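Local coordinates for protein iron transport multicopper oxidase FET3 (Saccharomyces cerevisiae, PDB 1ZPU) that oxidises ferrous iron to ferric iron at the cell surface, using four copper ions and molecular oxygen, for high-affinity iron uptake, and also oxidises cuprous copper, at residues L170-T175 with A272-V277; L135-S140 with F250-K255; I192-V195 with S200-F203. All blocks are in the same frame, centred on the assembly; numbering follows the deposited sequence.

Interaction 1 (L170-T175 with A272-V277). With NAG (2-acetamido-2-deoxy-beta-D-glucopyranose), chain G.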
loop_
_atom_site.group_PDB
_atom_site.type_symbol
_atom_site.label_atom_id
_atom_site.label_comp_id
_atom_site.label_asym_id
_atom_site.label_seq_id
_atom_site.Cartn_x
_atom_site.Cartn_y
_atom_site.Cartn_z
ATOM N N LEU A 170 -1.360 -18.858 -1.345
ATOM C CA LEU A 170 -1.604 -17.756 -2.270
ATOM C C LEU A 170 -3.012 -17.854 -2.856
ATOM O O LEU A 170 -3.485 -18.945 -3.178
ATOM C CB LEU A 170 -0.567 -17.764 -3.409
ATOM C CG LEU A 170 0.877 -17.434 -3.006
ATOM C CD1 LEU A 170 1.804 -17.381 -4.201
ATOM C CD2 LEU A 170 0.919 -16.113 -2.255
ATOM N N ILE A 171 -3.673 -16.713 -3.006
ATOM C CA ILE A 171 -4.987 -16.660 -3.624
ATOM C C ILE A 171 -5.062 -15.634 -4.766
ATOM O O ILE A 171 -4.240 -14.717 -4.837
ATOM C CB ILE A 171 -6.074 -16.426 -2.569
ATOM C CG1 ILE A 171 -5.768 -15.165 -1.748
ATOM C CG2 ILE A 171 -6.181 -17.634 -1.668
ATOM C CD1 ILE A 171 -6.926 -14.680 -0.966
ATOM N N VAL A 172 -6.004 -15.849 -5.685
ATOM C CA VAL A 172 -6.353 -14.901 -6.756
ATOM C C VAL A 172 -7.849 -14.694 -6.742
ATOM O O VAL A 172 -8.604 -15.670 -6.633
ATOM C CB VAL A 172 -6.001 -15.383 -8.214
ATOM C CG1 VAL A 172 -4.906 -14.575 -8.788
ATOM C CG2 VAL A 172 -5.692 -16.878 -8.306
ATOM N N ASN A 173 -8.287 -13.437 -6.879
ATOM C CA ASN A 173 -9.726 -13.101 -6.838
ATOM C C ASN A 173 -10.446 -13.842 -5.741
ATOM O O ASN A 173 -11.544 -14.303 -5.935
ATOM C CB ASN A 173 -10.412 -13.406 -8.163
ATOM C CG ASN A 173 -10.288 -12.287 -9.142
ATOM O OD1 ASN A 173 -9.395 -11.431 -9.021
ATOM N ND2 ASN A 173 -11.186 -12.283 -10.135
ATOM N N ASN A 174 -9.795 -13.978 -4.594
ATOM C CA ASN A 174 -10.371 -14.617 -3.420
ATOM C C ASN A 174 -10.779 -16.086 -3.599
ATOM O O ASN A 174 -11.738 -16.550 -2.969
ATOM C CB ASN A 174 -11.520 -13.775 -2.852
ATOM C CG ASN A 174 -11.070 -12.379 -2.446
ATOM O OD1 ASN A 174 -10.410 -12.189 -1.431
ATOM N ND2 ASN A 174 -11.426 -11.398 -3.249
ATOM N N THR A 175 -10.054 -16.808 -4.449
ATOM C CA THR A 175 -10.026 -18.290 -4.425
ATOM C C THR A 175 -8.662 -18.797 -4.808
ATOM O O THR A 175 -7.704 -18.043 -4.906
ATOM C CB THR A 175 -10.943 -18.973 -5.458
ATOM O OG1 THR A 175 -11.146 -18.093 -6.562
ATOM C CG2 THR A 175 -12.251 -19.371 -4.844
ATOM N N ALA A 272 1.382 -21.511 -6.964
ATOM C CA ALA A 272 -0.019 -21.827 -7.204
ATOM C C ALA A 272 -0.384 -21.681 -8.682
ATOM O O ALA A 272 0.048 -20.737 -9.345
ATOM C CB ALA A 272 -0.887 -20.948 -6.374
ATOM N N THR A 273 -1.174 -22.627 -9.191
ATOM C CA THR A 273 -1.555 -22.653 -10.605
ATOM C C THR A 273 -3.025 -22.295 -10.797
ATOM O O THR A 273 -3.906 -22.866 -10.151
ATOM C CB THR A 273 -1.342 -24.055 -11.266
ATOM O OG1 THR A 273 -0.018 -24.549 -11.027
ATOM C CG2 THR A 273 -1.614 -24.004 -12.748
ATOM N N SER A 274 -3.272 -21.356 -11.703
ATOM C CA SER A 274 -4.612 -21.071 -12.201
ATOM C C SER A 274 -4.671 -21.321 -13.708
ATOM O O SER A 274 -3.669 -21.697 -14.319
ATOM C CB SER A 274 -5.026 -19.645 -11.883
ATOM O OG SER A 274 -5.653 -19.587 -10.616
ATOM N N TYR A 275 -5.839 -21.126 -14.313
ATOM C CA TYR A 275 -6.047 -21.612 -15.666
ATOM C C TYR A 275 -6.495 -20.569 -16.665
ATOM O O TYR A 275 -7.576 -20.006 -16.555
ATOM C CB TYR A 275 -7.056 -22.760 -15.676
ATOM C CG TYR A 275 -6.915 -23.674 -14.501
ATOM C CD1 TYR A 275 -7.936 -23.774 -13.557
ATOM C CD2 TYR A 275 -5.751 -24.423 -14.312
ATOM C CE1 TYR A 275 -7.814 -24.599 -12.467
ATOM C CE2 TYR A 275 -5.619 -25.253 -13.221
ATOM C CZ TYR A 275 -6.660 -25.331 -12.298
ATOM O OH TYR A 275 -6.546 -26.158 -11.204
ATOM N N MET A 276 -5.652 -20.341 -17.662
ATOM C CA MET A 276 -6.068 -19.633 -18.863
ATOM C C MET A 276 -6.675 -20.652 -19.842
ATOM O O MET A 276 -5.966 -21.482 -20.437
ATOM C CB MET A 276 -4.897 -18.881 -19.486
ATOM C CG MET A 276 -5.290 -17.952 -20.595
ATOM S SD MET A 276 -3.845 -17.047 -21.144
ATOM C CE MET A 276 -4.418 -16.349 -22.689
ATOM N N VAL A 277 -7.999 -20.584 -19.975
ATOM C CA VAL A 277 -8.768 -21.591 -20.689
ATOM C C VAL A 277 -9.216 -21.126 -22.079
ATOM O O VAL A 277 -10.083 -20.267 -22.209
ATOM C CB VAL A 277 -10.007 -22.047 -19.870
ATOM C CG1 VAL A 277 -10.738 -23.136 -20.591
ATOM C CG2 VAL A 277 -9.608 -22.525 -18.483
HETATM C C1 NAG G . -11.223 -11.125 -11.006
HETATM C C2 NAG G . -11.872 -11.585 -12.315
HETATM C C3 NAG G . -12.109 -10.401 -13.245
HETATM C C4 NAG G . -12.815 -9.228 -12.555
HETATM C C5 NAG G . -12.119 -8.925 -11.244
HETATM C C6 NAG G . -12.995 -7.951 -10.485
HETATM C C7 NAG G . -11.519 -13.753 -13.397
HETATM C C8 NAG G . -10.661 -14.593 -14.317
HETATM N N2 NAG G . -11.047 -12.582 -12.969
HETATM O O3 NAG G . -12.906 -10.836 -14.311
HETATM O O4 NAG G . -12.702 -8.027 -13.301
HETATM O O5 NAG G . -12.012 -10.087 -10.468
HETATM O O6 NAG G . -12.370 -7.532 -9.298
HETATM O O7 NAG G . -12.627 -14.167 -13.067
#

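Interaction 2 (L135-S140 with F250-K255). With NAG (2-acetamido-2-deoxy-beta-D-glucopyranose), chain G; NAG (2-acetamido-2-deoxy-beta-D-glucopyranose), chain B; NAG (2-acetamido-2-deoxy-beta-D-glucopyranose), chain L.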
loop_
_atom_site.group_PDB
_atom_site.type_symbol
_atom_site.label_atom_id
_atom_site.label_comp_id
_atom_site.label_asym_id
_atom_site.label_seq_id
_atom_site.Cartn_x
_atom_site.Cartn_y
_atom_site.Cartn_z
ATOM N N LEU A 135 -9.908 -6.889 -17.771
ATOM C CA LEU A 135 -10.219 -7.507 -16.472
ATOM C C LEU A 135 -9.103 -7.221 -15.474
ATOM O O LEU A 135 -8.079 -6.629 -15.818
ATOM C CB LEU A 135 -10.376 -9.024 -16.603
ATOM C CG LEU A 135 -9.112 -9.863 -16.818
ATOM C CD1 LEU A 135 -9.335 -11.276 -16.334
ATOM C CD2 LEU A 135 -8.708 -9.835 -18.262
ATOM N N SER A 136 -9.289 -7.668 -14.238
ATOM C CA SER A 136 -8.231 -7.576 -13.245
ATOM C C SER A 136 -8.019 -8.913 -12.567
ATOM O O SER A 136 -8.879 -9.789 -12.626
ATOM C CB SER A 136 -8.549 -6.517 -12.190
ATOM O OG SER A 136 -9.043 -5.321 -12.768
ATOM N N LEU A 137 -6.859 -9.069 -11.941
ATOM C CA LEU A 137 -6.621 -10.179 -11.060
ATOM C C LEU A 137 -6.087 -9.598 -9.768
ATOM O O LEU A 137 -5.129 -8.814 -9.795
ATOM C CB LEU A 137 -5.598 -11.130 -11.646
ATOM C CG LEU A 137 -5.843 -11.780 -12.998
ATOM C CD1 LEU A 137 -4.646 -12.636 -13.307
ATOM C CD2 LEU A 137 -7.098 -12.623 -13.000
ATOM N N SER A 138 -6.708 -9.960 -8.646
ATOM C CA SER A 138 -6.249 -9.530 -7.339
ATOM C C SER A 138 -5.459 -10.648 -6.689
ATOM O O SER A 138 -6.048 -11.580 -6.133
ATOM C CB SER A 138 -7.441 -9.192 -6.444
ATOM O OG SER A 138 -8.225 -8.134 -6.970
ATOM N N LEU A 139 -4.135 -10.563 -6.760
ATOM C CA LEU A 139 -3.267 -11.513 -6.085
ATOM C C LEU A 139 -3.165 -11.156 -4.599
ATOM O O LEU A 139 -3.145 -9.967 -4.223
ATOM C CB LEU A 139 -1.872 -11.509 -6.706
ATOM C CG LEU A 139 -1.701 -11.368 -8.223
ATOM C CD1 LEU A 139 -0.213 -11.264 -8.608
ATOM C CD2 LEU A 139 -2.335 -12.525 -8.922
ATOM N N SER A 140 -3.089 -12.187 -3.760
ATOM C CA SER A 140 -2.936 -12.000 -2.319
ATOM C C SER A 140 -2.411 -13.265 -1.673
ATOM O O SER A 140 -2.422 -14.300 -2.309
ATOM C CB SER A 140 -4.279 -11.617 -1.691
ATOM O OG SER A 140 -4.136 -11.463 -0.298
ATOM N N PHE A 250 -3.531 -22.949 -20.840
ATOM C CA PHE A 250 -2.263 -22.468 -20.310
ATOM C C PHE A 250 -2.348 -22.099 -18.838
ATOM O O PHE A 250 -3.390 -21.678 -18.347
ATOM C CB PHE A 250 -1.808 -21.263 -21.111
ATOM C CG PHE A 250 -1.536 -21.563 -22.543
ATOM C CD1 PHE A 250 -2.560 -21.533 -23.484
ATOM C CD2 PHE A 250 -0.245 -21.869 -22.966
ATOM C CE1 PHE A 250 -2.305 -21.799 -24.807
ATOM C CE2 PHE A 250 0.013 -22.132 -24.291
ATOM C CZ PHE A 250 -1.021 -22.094 -25.210
ATOM N N ALA A 251 -1.233 -22.257 -18.143
ATOM C CA ALA A 251 -1.186 -22.019 -16.709
ATOM C C ALA A 251 -0.940 -20.545 -16.390
ATOM O O ALA A 251 -0.024 -19.929 -16.952
ATOM C CB ALA A 251 -0.107 -22.868 -16.099
ATOM N N ILE A 252 -1.781 -19.978 -15.525
ATOM C CA ILE A 252 -1.549 -18.664 -14.921
ATOM C C ILE A 252 -0.873 -18.953 -13.585
ATOM O O ILE A 252 -1.423 -19.644 -12.734
ATOM C CB ILE A 252 -2.872 -17.892 -14.670
ATOM C CG1 ILE A 252 -3.639 -17.654 -15.967
ATOM C CG2 ILE A 252 -2.605 -16.560 -13.954
ATOM C CD1 ILE A 252 -5.079 -17.280 -15.733
ATOM N N MET A 253 0.328 -18.429 -13.407
ATOM C CA MET A 253 1.189 -18.856 -12.317
ATOM C C MET A 253 1.516 -17.728 -11.349
ATOM O O MET A 253 1.927 -16.648 -11.762
ATOM C CB MET A 253 2.472 -19.406 -12.921
ATOM C CG MET A 253 3.112 -20.490 -12.088
ATOM S SD MET A 253 2.329 -22.106 -12.224
ATOM C CE MET A 253 1.243 -21.804 -13.585
ATOM N N GLN A 254 1.316 -17.981 -10.064
ATOM C CA GLN A 254 1.776 -17.062 -9.021
ATOM C C GLN A 254 2.678 -17.794 -7.998
ATOM O O GLN A 254 2.424 -18.952 -7.635
ATOM C CB GLN A 254 0.602 -16.284 -8.379
ATOM C CG GLN A 254 -0.249 -17.040 -7.434
ATOM C CD GLN A 254 -1.614 -16.377 -7.171
ATOM O OE1 GLN A 254 -2.644 -16.879 -7.616
ATOM N NE2 GLN A 254 -1.627 -15.279 -6.413
ATOM N N LYS A 255 3.741 -17.125 -7.561
ATOM C CA LYS A 255 4.737 -17.771 -6.708
ATOM C C LYS A 255 5.120 -16.874 -5.536
ATOM O O LYS A 255 5.291 -15.668 -5.724
ATOM C CB LYS A 255 5.977 -18.095 -7.552
ATOM C CG LYS A 255 6.971 -19.018 -6.894
ATOM C CD LYS A 255 8.207 -19.188 -7.755
ATOM C CE LYS A 255 9.026 -20.401 -7.343
ATOM N NZ LYS A 255 8.948 -20.684 -5.875
HETATM C C1 NAG G . -11.223 -11.125 -11.006
HETATM C C2 NAG G . -11.872 -11.585 -12.315
HETATM C C3 NAG G . -12.109 -10.401 -13.245
HETATM C C4 NAG G . -12.815 -9.228 -12.555
HETATM C C5 NAG G . -12.119 -8.925 -11.244
HETATM C C6 NAG G . -12.995 -7.951 -10.485
HETATM C C7 NAG G . -11.519 -13.753 -13.397
HETATM C C8 NAG G . -10.661 -14.593 -14.317
HETATM N N2 NAG G . -11.047 -12.582 -12.969
HETATM O O3 NAG G . -12.906 -10.836 -14.311
HETATM O O4 NAG G . -12.702 -8.027 -13.301
HETATM O O5 NAG G . -12.012 -10.087 -10.468
HETATM O O6 NAG G . -12.370 -7.532 -9.298
HETATM O O7 NAG G . -12.627 -14.167 -13.067
HETATM C C1 NAG B . -13.820 -7.682 -14.130
HETATM C C2 NAG B . -13.653 -6.218 -14.507
HETATM C C3 NAG B . -14.768 -5.787 -15.453
HETATM C C4 NAG B . -14.951 -6.722 -16.644
HETATM C C5 NAG B . -14.927 -8.178 -16.189
HETATM C C6 NAG B . -14.801 -9.123 -17.375
HETATM C C7 NAG B . -12.626 -4.753 -12.847
HETATM C C8 NAG B . -12.811 -4.052 -11.531
HETATM N N2 NAG B . -13.703 -5.362 -13.336
HETATM O O3 NAG B . -14.520 -4.473 -15.891
HETATM O O4 NAG B . -16.229 -6.478 -17.180
HETATM O O5 NAG B . -13.842 -8.435 -15.325
HETATM O O6 NAG B . -14.724 -10.444 -16.894
HETATM O O7 NAG B . -11.534 -4.753 -13.423
HETATM C C1 NAG L . 7.681 -23.933 -7.801
HETATM C C2 NAG L . 8.074 -25.406 -7.816
HETATM C C3 NAG L . 9.570 -25.647 -8.058
HETATM C C4 NAG L . 10.030 -24.998 -9.343
HETATM C C5 NAG L . 9.670 -23.521 -9.190
HETATM C C6 NAG L . 10.057 -22.733 -10.438
HETATM C C7 NAG L . 7.056 -27.218 -6.542
HETATM C C8 NAG L . 6.224 -27.650 -7.718
HETATM N N2 NAG L . 7.673 -26.027 -6.582
HETATM O O3 NAG L . 9.850 -27.021 -8.195
HETATM O O4 NAG L . 11.419 -25.248 -9.470
HETATM O O5 NAG L . 8.266 -23.330 -8.947
HETATM O O6 NAG L . 9.218 -23.121 -11.502
HETATM O O7 NAG L . 7.143 -27.983 -5.581
#

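Interaction 3 (I192-V195 with S200-F203)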
loop_
_atom_site.group_PDB
_atom_site.type_symbol
_atom_site.label_atom_id
_atom_site.label_comp_id
_atom_site.label_asym_id
_atom_site.label_seq_id
_atom_site.Cartn_x
_atom_site.Cartn_y
_atom_site.Cartn_z
ATOM N N ILE A 192 -3.119 -6.336 -12.971
ATOM C CA ILE A 192 -2.631 -7.233 -11.930
ATOM C C ILE A 192 -2.355 -6.420 -10.682
ATOM O O ILE A 192 -1.502 -5.538 -10.706
ATOM C CB ILE A 192 -1.368 -8.020 -12.373
ATOM C CG1 ILE A 192 -1.579 -8.597 -13.757
ATOM C CG2 ILE A 192 -1.104 -9.187 -11.457
ATOM C CD1 ILE A 192 -0.294 -8.790 -14.543
ATOM N N VAL A 193 -3.088 -6.705 -9.604
ATOM C CA VAL A 193 -2.943 -5.958 -8.357
ATOM C C VAL A 193 -2.554 -6.889 -7.232
ATOM O O VAL A 193 -3.229 -7.903 -7.005
ATOM C CB VAL A 193 -4.263 -5.258 -7.951
ATOM C CG1 VAL A 193 -4.050 -4.395 -6.725
ATOM C CG2 VAL A 193 -4.831 -4.417 -9.098
ATOM N N ASN A 194 -1.482 -6.566 -6.516
ATOM C CA ASN A 194 -1.210 -7.310 -5.291
ATOM C C ASN A 194 -1.877 -6.685 -4.048
ATOM O O ASN A 194 -1.348 -5.743 -3.451
ATOM C CB ASN A 194 0.279 -7.544 -5.088
ATOM C CG ASN A 194 0.538 -8.443 -3.925
ATOM O OD1 ASN A 194 -0.371 -8.672 -3.105
ATOM N ND2 ASN A 194 1.752 -8.968 -3.824
ATOM N N VAL A 195 -3.050 -7.200 -3.683
ATOM C CA VAL A 195 -3.813 -6.672 -2.544
ATOM C C VAL A 195 -3.480 -7.431 -1.257
ATOM O O VAL A 195 -4.283 -7.498 -0.334
ATOM C CB VAL A 195 -5.311 -6.760 -2.830
ATOM C CG1 VAL A 195 -5.701 -5.772 -3.953
ATOM C CG2 VAL A 195 -5.660 -8.172 -3.230
ATOM N N SER A 200 5.499 -10.520 -1.264
ATOM C CA SER A 200 5.650 -10.234 -2.709
ATOM C C SER A 200 5.370 -11.481 -3.552
ATOM O O SER A 200 5.583 -12.608 -3.107
ATOM C CB SER A 200 7.081 -9.811 -3.030
ATOM O OG SER A 200 7.497 -8.643 -2.351
ATOM N N GLN A 201 4.928 -11.302 -4.785
ATOM C CA GLN A 201 4.672 -12.465 -5.623
ATOM C C GLN A 201 5.310 -12.337 -6.979
ATOM O O GLN A 201 5.378 -11.237 -7.543
ATOM C CB GLN A 201 3.183 -12.666 -5.816
ATOM C CG GLN A 201 2.416 -12.952 -4.535
ATOM C CD GLN A 201 1.022 -13.438 -4.826
ATOM O OE1 GLN A 201 0.778 -14.055 -5.871
ATOM N NE2 GLN A 201 0.097 -13.161 -3.930
ATOM N N TYR A 202 5.780 -13.456 -7.515
ATOM C CA TYR A 202 6.144 -13.490 -8.920
ATOM C C TYR A 202 4.907 -13.906 -9.679
ATOM O O TYR A 202 4.125 -14.745 -9.208
ATOM C CB TYR A 202 7.263 -14.478 -9.203
ATOM C CG TYR A 202 8.515 -14.251 -8.421
ATOM C CD1 TYR A 202 8.672 -14.838 -7.170
ATOM C CD2 TYR A 202 9.559 -13.472 -8.935
ATOM C CE1 TYR A 202 9.823 -14.654 -6.438
ATOM C CE2 TYR A 202 10.729 -13.277 -8.211
ATOM C CZ TYR A 202 10.852 -13.874 -6.956
ATOM O OH TYR A 202 11.986 -13.710 -6.184
ATOM N N PHE A 203 4.717 -13.317 -10.849
ATOM C CA PHE A 203 3.560 -13.619 -11.652
ATOM C C PHE A 203 3.952 -13.826 -13.097
ATOM O O PHE A 203 4.722 -13.031 -13.651
ATOM C CB PHE A 203 2.553 -12.483 -11.570
ATOM C CG PHE A 203 1.326 -12.715 -12.386
ATOM C CD1 PHE A 203 0.240 -13.388 -11.840
ATOM C CD2 PHE A 203 1.258 -12.271 -13.708
ATOM C CE1 PHE A 203 -0.901 -13.605 -12.589
ATOM C CE2 PHE A 203 0.135 -12.485 -14.469
ATOM C CZ PHE A 203 -0.949 -13.162 -13.916
#

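Interaction 1 (L170-T175 with A272-V277)
At one margin of a cupredoxin-like beta sandwich, Leu-170 and Val-172 of edge strand 169-172 face Ala-272 and Ser-274 of strand 271-277 in the other sheet. No hydrogen bond joins the two segments. Leu-170 meets Ala-272 through the first carbons of the side chains, with CB to CB 4.4 Å apart. Two residues along each strand, Val-172 CG2 lies 3.6 Å from Ser-274 OG. This is a methyl beside a hydroxyl. The hydroxyl has its polar partner in the backbone N of Leu-178, so the buried oxygen is satisfied. Gln-254 of strand 250-256 packs on both Leu-170 and Val-172.

Beyond Val-172 the chain reverses in a type I' beta turn. It is closed by two backbone bonds, Val-172 N to Thr-175 O and Thr-175 N to Val-172 O, each 2.9 Å. Asn-173 and Asn-174 fill the two corner positions, both with positive phi. Asn-173 carries a sugar, with ND2 bonded covalently to C1 of the N-acetylglucosamine (1.4 Å). With CG anti to the carbonyl carbon (chi1 -85°), the amide leaves the turn toward strand 133-142, where OD1 accepts a hydrogen bond from Ser-138 N. The sugar is also hydrogen-bonded to Asp-35 OD2. Edge-strand side chains packed without hydrogen bonds against the facing sheet, with a type I' turn at the strand's end, fit the beta sandwich of the second plastocyanin-like domain.

Interaction 2 (L135-S140 with F250-K255)
A buried amide lies against a hydrocarbon side chain where Gln-254 meets Leu-139. Gln-254 NE2 is 3.8 Å from both CB and CD2 of Leu-139, and the two side chains run past each other in opposite directions. The amide finds its bonds on other strands. NE2 is hydrogen-bonded to Gln-201 OE1 and to the carbonyl oxygen of Ile-171, so the buried nitrogen is held from two strands. Gln-254 CG sits between the backbone N and the carbonyl carbon (chi1 75°), and the chain beyond it is extended, which carries the amide across to strand 133-142.

The second touch is purely apolar and looser. Leu-137 CD1 comes within 4.5 Å of Ile-252 CG2. Both of these residues also pack on Phe-203.

Sugars lie beside both segments. Ser-136 OG donates a hydrogen bond of 2.6 Å to O7 of the second N-acetylglucosamine of the glycan on Asn-173. Leu-137 CD2 packs 3.9 Å from N2 of the first sugar of that glycan. On the other strand, Lys-255 lays its CE 3.4 Å from the ring oxygen O5 of a sugar of the Asn-271 glycan. An alanine at Lys-255 would remove that arm, and this side of the sugar would probably lose a packing partner and be left with a gap.

The axes of segments 135-140 and 250-255 approach to 9.3 Å and run in similar directions, 29° apart, with no hydrogen bond between them. This separation and modest twist are those of facing sheets in an aligned beta sandwich, here the second plastocyanin-like domain.

Interaction 3 (I192-V195 with S200-F203)
Ile-192 and Phe-203 reach toward each other from opposite directions and form the apolar part of this contact. Ile-192 CD1 lies 3.7 Å from CE2 of the Phe-203 ring. Its other branch lies over the ring centre, with CG2 4.3 Å above the plane. Phe-203 CG is anti to the backbone N (chi1 180°), which swings the ring across to strand 187-194.

In the second pair, Asn-194 ND2 comes up to the aliphatic CG of Gln-201, 4.1 Å away. The two amide planes are turned 69° apart.

The next shell holds the polar groups. Asn-194 OD1 accepts from the N of Gly-196 in an Asx turn, and ND2 is hydrogen-bonded to the carbonyl oxygen of Ile-230. Both ends of the amide are held, which sets its rotation. Gln-201 OE1 is hydrogen-bonded to Gln-254 NE2. Ser-200 OG pairs with Tyr-229 OH, and the Tyr-229 ring meets Tyr-202 edge-to-face. Leu-139 packs on Ile-192 and Gln-201.

Further out lie the copper centres. The Asn-194 side chain is about 8 Å from that of His-464, a type 3 copper ligand. The Ser-200 side chain is about 9 Å from that of His-392, a type 1 ligand. A short connection crossing from one sheet to the other, with side chains packed between its two strands, is typical of the cupredoxin beta sandwich.

How the interactions relate
From the N terminus, the chain lays down 135-140, then 170-175, then 192-195 and 200-203, and finally 250-255 and 272-277. Interaction 3 closes the shortest loop, a few residues long. Interaction 2 closes a loop of about 110 residues and interaction 1 one of about 97. These two long loops cross, because their segments alternate, and both enclose interaction 3. The three contacts join the same two sheets. Strands 169-172, 133-142 and 187-194 lie side by side in one, and 271-277, 250-256 and 201-205 in the other. The contacts thus run in order across the sandwich, from its glycosylated margin toward the copper-containing neighbouring domains.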